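Local atomic coordinates of TRAP dicarboxylate ABC transporter, substrate-binding protein (Roseobacter denitrificans, PDB entry 4OVQ), a protein that binds beta-D-glucuronate and probably serves as the periplasmic solute receptor of a TRAP-type transporter. Residues G35-F45 / S261-R272; L173-L181 / F296-Y304. One frame throughout, in Å; residues are numbered along the deposited sequence.

Interaction 1 of 2, residues G35-F45 / S261-R272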
# COMPACT_ATOMS: atom_id res chain seq x y z
N GLY A 35 12.32 5.82 -11.20
CA GLY A 35 11.25 6.35 -12.01
C GLY A 35 9.86 6.05 -11.55
O GLY A 35 8.88 6.59 -12.10
N TYR A 36 9.74 5.17 -10.53
CA TYR A 36 8.45 4.85 -9.96
C TYR A 36 7.92 6.11 -9.31
O TYR A 36 8.70 6.90 -8.75
CB TYR A 36 8.59 3.74 -8.92
CG TYR A 36 7.34 2.98 -8.62
CD1 TYR A 36 6.92 1.94 -9.45
CD2 TYR A 36 6.58 3.27 -7.48
CE1 TYR A 36 5.76 1.23 -9.15
CE2 TYR A 36 5.44 2.56 -7.17
CZ TYR A 36 5.03 1.54 -8.01
OH TYR A 36 3.91 0.82 -7.71
N PRO A 37 6.62 6.33 -9.42
CA PRO A 37 5.97 7.53 -8.89
C PRO A 37 6.43 7.83 -7.47
O PRO A 37 6.83 8.96 -7.17
CB PRO A 37 4.48 7.19 -8.95
CG PRO A 37 4.39 6.32 -10.21
CD PRO A 37 5.68 5.51 -10.21
N ASN A 38 6.39 6.82 -6.60
CA ASN A 38 6.80 7.03 -5.22
C ASN A 38 8.26 7.43 -5.05
O ASN A 38 8.65 8.17 -4.12
CB ASN A 38 6.59 5.75 -4.41
CG ASN A 38 5.17 5.29 -4.38
OD1 ASN A 38 4.44 5.38 -5.37
ND2 ASN A 38 4.76 4.74 -3.25
N THR A 39 9.10 6.89 -5.90
CA THR A 39 10.49 7.17 -5.85
C THR A 39 10.78 8.64 -6.18
O THR A 39 11.43 9.36 -5.43
CB THR A 39 11.21 6.24 -6.84
OG1 THR A 39 10.94 4.87 -6.46
CG2 THR A 39 12.65 6.48 -6.81
N VAL A 40 10.23 9.06 -7.31
CA VAL A 40 10.42 10.44 -7.80
C VAL A 40 9.81 11.39 -6.78
O VAL A 40 10.40 12.44 -6.43
CB VAL A 40 9.76 10.58 -9.14
CG1 VAL A 40 9.79 12.04 -9.60
CG2 VAL A 40 10.46 9.71 -10.19
N ALA A 41 8.67 11.01 -6.23
CA ALA A 41 7.99 11.88 -5.25
C ALA A 41 8.72 11.96 -3.90
O ALA A 41 8.70 13.01 -3.26
CB ALA A 41 6.53 11.43 -5.05
N MSE A 42 9.32 10.86 -3.43
CA MSE A 42 10.09 10.96 -2.22
C MSE A 42 11.37 11.78 -2.42
O MSE A 42 11.81 12.46 -1.50
CB MSE A 42 10.39 9.54 -1.65
CG MSE A 42 9.15 8.82 -1.11
SE MSE A 42 8.38 9.73 0.43
CE MSE A 42 9.71 9.13 1.74
N ASP A 43 11.96 11.70 -3.61
CA ASP A 43 13.08 12.59 -3.94
C ASP A 43 12.60 14.03 -3.84
O ASP A 43 13.29 14.90 -3.29
CB ASP A 43 13.67 12.29 -5.34
CG ASP A 43 14.55 11.05 -5.34
OD1 ASP A 43 15.05 10.70 -4.25
OD2 ASP A 43 14.72 10.44 -6.42
N LYS A 44 11.40 14.27 -4.33
CA LYS A 44 10.84 15.62 -4.26
C LYS A 44 10.57 16.07 -2.82
O LYS A 44 10.80 17.24 -2.46
CB LYS A 44 9.58 15.71 -5.12
CG LYS A 44 9.02 17.15 -5.24
CD LYS A 44 10.01 18.16 -5.87
CE LYS A 44 10.50 17.71 -7.24
NZ LYS A 44 11.24 18.81 -8.00
N PHE A 45 10.08 15.15 -1.99
CA PHE A 45 9.92 15.42 -0.58
C PHE A 45 11.25 15.81 0.03
O PHE A 45 11.34 16.83 0.73
CB PHE A 45 9.30 14.22 0.12
CG PHE A 45 9.26 14.34 1.64
CD1 PHE A 45 8.60 15.42 2.27
CD2 PHE A 45 9.85 13.37 2.43
CE1 PHE A 45 8.54 15.51 3.66
CE2 PHE A 45 9.80 13.45 3.84
CZ PHE A 45 9.13 14.51 4.46
N SER A 261 4.76 16.99 -2.05
CA SER A 261 5.26 15.77 -2.62
C SER A 261 4.12 14.84 -2.98
O SER A 261 4.10 14.23 -4.03
CB SER A 261 6.17 15.09 -1.61
OG SER A 261 6.45 13.73 -1.92
N ALA A 262 3.14 14.74 -2.07
CA ALA A 262 2.03 13.83 -2.34
C ALA A 262 1.12 14.27 -3.49
O ALA A 262 0.67 13.43 -4.24
CB ALA A 262 1.24 13.54 -1.07
N LEU A 263 0.86 15.57 -3.61
CA LEU A 263 0.11 16.03 -4.78
C LEU A 263 0.85 15.70 -6.08
O LEU A 263 0.26 15.26 -7.05
CB LEU A 263 -0.17 17.52 -4.66
CG LEU A 263 -1.09 17.89 -3.50
CD1 LEU A 263 -1.31 19.38 -3.46
CD2 LEU A 263 -2.45 17.18 -3.58
N TYR A 264 2.18 15.85 -6.07
CA TYR A 264 2.99 15.47 -7.24
C TYR A 264 2.92 13.96 -7.50
O TYR A 264 2.70 13.50 -8.62
CB TYR A 264 4.42 15.94 -6.99
CG TYR A 264 5.42 15.74 -8.10
CD1 TYR A 264 5.11 16.06 -9.43
CD2 TYR A 264 6.68 15.26 -7.81
CE1 TYR A 264 6.06 15.89 -10.43
CE2 TYR A 264 7.62 15.10 -8.79
CZ TYR A 264 7.31 15.40 -10.09
OH TYR A 264 8.29 15.22 -11.05
N GLN A 265 3.07 13.18 -6.43
CA GLN A 265 2.98 11.72 -6.52
C GLN A 265 1.68 11.28 -7.17
O GLN A 265 1.66 10.36 -8.00
CB GLN A 265 3.13 11.08 -5.13
CG GLN A 265 3.31 9.55 -5.16
CD GLN A 265 2.00 8.77 -5.15
OE1 GLN A 265 0.95 9.31 -4.87
NE2 GLN A 265 2.07 7.49 -5.47
N ARG A 266 0.60 11.95 -6.79
CA ARG A 266 -0.70 11.58 -7.32
C ARG A 266 -0.77 11.88 -8.82
O ARG A 266 -1.28 11.04 -9.58
CB ARG A 266 -1.80 12.19 -6.49
CG ARG A 266 -1.88 11.50 -5.13
CD ARG A 266 -2.72 12.20 -4.13
NE ARG A 266 -4.06 12.44 -4.60
CZ ARG A 266 -4.95 13.17 -3.94
NH1 ARG A 266 -6.17 13.35 -4.46
NH2 ARG A 266 -4.62 13.73 -2.77
N ASP A 267 -0.18 12.99 -9.25
CA ASP A 267 -0.09 13.29 -10.69
C ASP A 267 0.79 12.26 -11.42
O ASP A 267 0.44 11.79 -12.51
CB ASP A 267 0.49 14.69 -10.92
CG ASP A 267 -0.45 15.79 -10.45
OD1 ASP A 267 -1.67 15.55 -10.32
OD2 ASP A 267 0.04 16.93 -10.23
N LEU A 268 1.93 11.94 -10.84
CA LEU A 268 2.82 10.93 -11.44
C LEU A 268 2.10 9.58 -11.50
O LEU A 268 2.20 8.84 -12.47
CB LEU A 268 4.13 10.77 -10.66
CG LEU A 268 5.06 11.98 -10.61
CD1 LEU A 268 6.28 11.69 -9.74
CD2 LEU A 268 5.47 12.36 -12.04
N TRP A 269 1.40 9.25 -10.42
CA TRP A 269 0.75 7.94 -10.29
C TRP A 269 -0.25 7.69 -11.41
O TRP A 269 -0.24 6.63 -12.04
CB TRP A 269 0.05 7.80 -8.93
CG TRP A 269 -0.54 6.44 -8.82
CD1 TRP A 269 -1.85 6.08 -9.02
CD2 TRP A 269 0.17 5.23 -8.57
NE1 TRP A 269 -1.99 4.71 -8.90
CE2 TRP A 269 -0.76 4.17 -8.64
CE3 TRP A 269 1.51 4.93 -8.32
CZ2 TRP A 269 -0.39 2.83 -8.44
CZ3 TRP A 269 1.87 3.62 -8.15
CH2 TRP A 269 0.91 2.58 -8.19
N ASN A 270 -1.12 8.65 -11.69
CA ASN A 270 -2.16 8.41 -12.68
C ASN A 270 -1.59 8.20 -14.08
O ASN A 270 -2.07 7.33 -14.82
CB ASN A 270 -3.22 9.52 -12.64
CG ASN A 270 -4.18 9.36 -11.46
OD1 ASN A 270 -4.43 10.31 -10.71
ND2 ASN A 270 -4.73 8.16 -11.29
N LYS A 271 -0.55 8.93 -14.44
CA LYS A 271 0.12 8.68 -15.72
C LYS A 271 0.82 7.31 -15.74
O LYS A 271 0.96 6.67 -16.79
CB LYS A 271 1.12 9.80 -16.00
CG LYS A 271 0.45 11.12 -16.38
CD LYS A 271 1.44 12.07 -17.02
CE LYS A 271 2.28 12.76 -15.97
NZ LYS A 271 3.53 13.32 -16.57
N ARG A 272 1.24 6.82 -14.58
CA ARG A 272 2.07 5.62 -14.55
C ARG A 272 1.23 4.39 -14.67
O ARG A 272 1.67 3.39 -15.25
CB ARG A 272 2.89 5.55 -13.27
CG ARG A 272 3.73 4.29 -13.16
CD ARG A 272 4.54 4.10 -14.42
NE ARG A 272 5.43 2.97 -14.30
CZ ARG A 272 6.66 3.02 -13.82
NH1 ARG A 272 7.39 1.90 -13.77
NH2 ARG A 272 7.19 4.18 -13.45
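Ser261 OG donates to Ala41 O over 2.7 Å, the shorter of two hydrogen bonds tying helix 248-282 antiparallel to helix 37-52 in the TRAP solute-binding fold. That carbonyl is gripped from opposite faces of its plane, since Phe45 N also donates its helical hydrogen bond there. The second bond joins side chains: Gln265, its CG anti to the backbone N (chi1 -169°) and its chain bent at chi2 to turn the amide toward Asn38, gives a hydrogen from NE2 to Asn38 OD1 (3.2 Å), arriving above the carbonyl plane while the two amides stand at 87°. Gln265 NE2 also reaches Asp142 O, and Asn38 ND2 holds Asn86 OD1, so the bridge lies in a polar network beside the glucuronate-binding Glu234. An alanine in place of Gln265 would be likely to leave Asn38 OD1 and Asp142 O without this donor and to thin the packing on Ala41 to CB alone. Pro37 is a knob among Gln265, Leu268, Trp269 and Arg272, and Leu268 CD1 meets Val40 CG1 at 3.5 Å. Tyr36, whose hydroxyl is bonded to Ser211 of the ligand pocket, sets OH at the edge of the Trp269 ring, 3.5 Å from both CZ3 and CH2.

Interaction 2 of 2, residues L173-L181 / F296-Y304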
# COMPACT_ATOMS: atom_id res chain seq x y z
N LEU A 173 -5.27 -10.24 7.64
CA LEU A 173 -6.45 -9.94 6.83
C LEU A 173 -6.32 -10.50 5.41
O LEU A 173 -7.29 -10.92 4.81
CB LEU A 173 -6.72 -8.45 6.75
CG LEU A 173 -7.70 -7.87 7.76
CD1 LEU A 173 -7.30 -8.30 9.17
CD2 LEU A 173 -7.73 -6.35 7.61
N PHE A 174 -5.10 -10.46 4.87
CA PHE A 174 -4.88 -10.89 3.50
C PHE A 174 -4.79 -12.42 3.40
O PHE A 174 -5.22 -13.01 2.39
CB PHE A 174 -3.61 -10.27 2.93
CG PHE A 174 -3.54 -8.77 3.08
CD1 PHE A 174 -4.69 -7.98 3.00
CD2 PHE A 174 -2.33 -8.17 3.32
CE1 PHE A 174 -4.60 -6.62 3.14
CE2 PHE A 174 -2.25 -6.79 3.47
CZ PHE A 174 -3.38 -6.03 3.41
N THR A 175 -4.27 -13.05 4.44
CA THR A 175 -4.26 -14.51 4.48
C THR A 175 -5.72 -14.98 4.53
O THR A 175 -6.11 -15.91 3.82
CB THR A 175 -3.46 -15.09 5.66
OG1 THR A 175 -3.95 -14.55 6.89
CG2 THR A 175 -2.01 -14.78 5.54
N GLY A 176 -6.51 -14.32 5.36
CA GLY A 176 -7.94 -14.60 5.36
C GLY A 176 -8.67 -14.44 4.04
O GLY A 176 -9.46 -15.28 3.62
N MSE A 177 -8.44 -13.31 3.38
CA MSE A 177 -9.03 -13.04 2.09
C MSE A 177 -8.76 -14.21 1.16
O MSE A 177 -9.66 -14.66 0.49
CB MSE A 177 -8.44 -11.73 1.50
CG MSE A 177 -8.81 -11.45 0.06
SE MSE A 177 -7.91 -9.92 -0.66
CE MSE A 177 -6.20 -10.69 -0.92
N ILE A 178 -7.52 -14.69 1.09
CA ILE A 178 -7.20 -15.76 0.15
C ILE A 178 -7.87 -17.06 0.56
O ILE A 178 -8.45 -17.75 -0.28
CB ILE A 178 -5.68 -15.96 -0.02
CG1 ILE A 178 -5.02 -14.65 -0.52
CG2 ILE A 178 -5.38 -17.14 -0.96
CD1 ILE A 178 -5.37 -14.26 -1.96
N ALA A 179 -7.82 -17.38 1.85
CA ALA A 179 -8.39 -18.63 2.35
C ALA A 179 -9.89 -18.69 2.06
O ALA A 179 -10.43 -19.76 1.73
CB ALA A 179 -8.09 -18.78 3.83
N GLU A 180 -10.57 -17.54 2.11
CA GLU A 180 -12.03 -17.52 1.86
C GLU A 180 -12.41 -17.63 0.37
O GLU A 180 -13.57 -17.90 0.00
CB GLU A 180 -12.67 -16.28 2.50
CG GLU A 180 -12.43 -16.21 4.00
CD GLU A 180 -13.12 -17.33 4.77
OE1 GLU A 180 -14.09 -17.91 4.23
OE2 GLU A 180 -12.68 -17.66 5.90
N LEU A 181 -11.42 -17.45 -0.50
CA LEU A 181 -11.58 -17.69 -1.91
C LEU A 181 -11.09 -19.10 -2.24
O LEU A 181 -11.05 -19.49 -3.40
CB LEU A 181 -10.81 -16.64 -2.72
CG LEU A 181 -11.25 -15.19 -2.52
CD1 LEU A 181 -10.33 -14.24 -3.26
CD2 LEU A 181 -12.69 -15.00 -2.99
N PHE A 296 -16.96 -12.47 -4.83
CA PHE A 296 -15.70 -12.18 -4.15
C PHE A 296 -15.98 -11.38 -2.90
O PHE A 296 -15.48 -11.70 -1.82
CB PHE A 296 -14.76 -11.42 -5.07
CG PHE A 296 -14.20 -12.25 -6.19
CD1 PHE A 296 -13.03 -12.96 -6.03
CD2 PHE A 296 -14.87 -12.33 -7.40
CE1 PHE A 296 -12.52 -13.73 -7.07
CE2 PHE A 296 -14.38 -13.09 -8.44
CZ PHE A 296 -13.20 -13.80 -8.27
N GLN A 297 -16.79 -10.33 -3.04
CA GLN A 297 -17.19 -9.55 -1.88
C GLN A 297 -17.92 -10.38 -0.84
O GLN A 297 -17.64 -10.27 0.35
CB GLN A 297 -18.12 -8.42 -2.29
CG GLN A 297 -17.59 -7.52 -3.35
CD GLN A 297 -18.31 -6.21 -3.37
OE1 GLN A 297 -18.62 -5.63 -2.32
NE2 GLN A 297 -18.60 -5.71 -4.58
N ALA A 298 -18.89 -11.18 -1.27
CA ALA A 298 -19.70 -11.94 -0.33
C ALA A 298 -18.84 -12.86 0.50
O ALA A 298 -19.12 -13.12 1.67
CB ALA A 298 -20.77 -12.73 -1.07
N ALA A 299 -17.78 -13.37 -0.11
CA ALA A 299 -16.92 -14.34 0.55
C ALA A 299 -16.07 -13.71 1.66
O ALA A 299 -15.50 -14.41 2.51
CB ALA A 299 -15.98 -14.98 -0.49
N MSE A 300 -16.02 -12.38 1.68
CA MSE A 300 -15.22 -11.66 2.69
C MSE A 300 -15.95 -11.45 4.00
O MSE A 300 -15.38 -10.88 4.92
CB MSE A 300 -14.79 -10.30 2.16
CG MSE A 300 -14.07 -10.38 0.89
SE MSE A 300 -12.38 -11.30 1.04
CE MSE A 300 -12.86 -13.12 0.76
N ALA A 301 -17.20 -11.89 4.07
CA ALA A 301 -17.97 -11.68 5.29
C ALA A 301 -17.18 -12.06 6.52
O ALA A 301 -17.10 -11.26 7.46
CB ALA A 301 -19.30 -12.45 5.23
N PRO A 302 -16.57 -13.27 6.54
CA PRO A 302 -15.79 -13.77 7.67
C PRO A 302 -14.52 -12.96 8.00
O PRO A 302 -14.04 -12.98 9.13
CB PRO A 302 -15.42 -15.21 7.26
CG PRO A 302 -16.14 -15.49 6.05
CD PRO A 302 -16.55 -14.22 5.41
N VAL A 303 -13.96 -12.27 7.01
CA VAL A 303 -12.78 -11.45 7.26
C VAL A 303 -13.19 -10.16 7.98
O VAL A 303 -12.52 -9.73 8.93
CB VAL A 303 -12.03 -11.15 5.94
CG1 VAL A 303 -10.81 -10.26 6.17
CG2 VAL A 303 -11.60 -12.46 5.27
N TYR A 304 -14.27 -9.53 7.51
CA TYR A 304 -14.81 -8.33 8.15
C TYR A 304 -15.27 -8.66 9.54
O TYR A 304 -14.94 -7.99 10.52
CB TYR A 304 -16.00 -7.78 7.38
CG TYR A 304 -15.67 -6.84 6.26
CD1 TYR A 304 -15.19 -7.31 5.05
CD2 TYR A 304 -15.84 -5.48 6.39
CE1 TYR A 304 -14.90 -6.47 4.02
CE2 TYR A 304 -15.55 -4.62 5.35
CZ TYR A 304 -15.07 -5.12 4.17
OH TYR A 304 -14.77 -4.28 3.12
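Phe296 opens the second segment by meeting Leu181 at the C-terminal end of helix 172-180: its CD1 lies 3.7 Å from Leu181 CD2, and the two side chains cross at about a right angle. The chain then enters a type I turn from Ala298 to Ala301, which leads from the helix that begins at 294 into helix 301-310 and fits against the last turn of helix 172-180. Within it, Ala299 CB touches the same leucine methyl, while Ala299 O lies 3.4 Å from Glu180 CB. Met300, a selenomethionine, follows with CG beside its backbone N (chi1 -55°) and bends at chi2 and chi3, laying SE 3.7 Å from Met177 CG and carrying CE on to Glu180 CB. Pro302 packs against the bent side chain of Glu180, its CG 3.7 Å from OE1. Val303 completes the walk as a knob among Leu173, Gly176, Met177 and Glu180; its CG2 rests 3.7 Å from Gly176 C, an approach that the missing side chain of Gly176 permits. On the far side of the helix, Phe174 and Ile178 pack on strand 165-168. At their nearest atoms, the Met177 side chain and the bound glucuronate are about 10 Å apart. Most of the touching is between apolar groups, with the Glu180 carboxylate laid along Pro302 at the exposed margin, so the contact probably rests on shape and burial more than on directional polar bonds.

Overall arrangement
The two contacts illustrate how one fold uses different chemistry at different depths. Interaction 1 is mostly buried and next to the ligand pocket; interaction 2 is partly buried and farther from the chain's centre. Their centres are 31 Å apart on opposite sides of that centre, and their nearest atoms, about 15 Å apart, do not touch. They share no helix, and their segments alternate along the chain; each joins elements more than a hundred residues apart. The 35-45/261-272 pairing runs on into the pocket's surroundings, whereas 173-181/296-304 sets a helix against a turn and the start of the next helix, by largely apolar fit. Both rely on a knob-into-hole fit, but only interaction 1 adds hydrogen bonds between the segments.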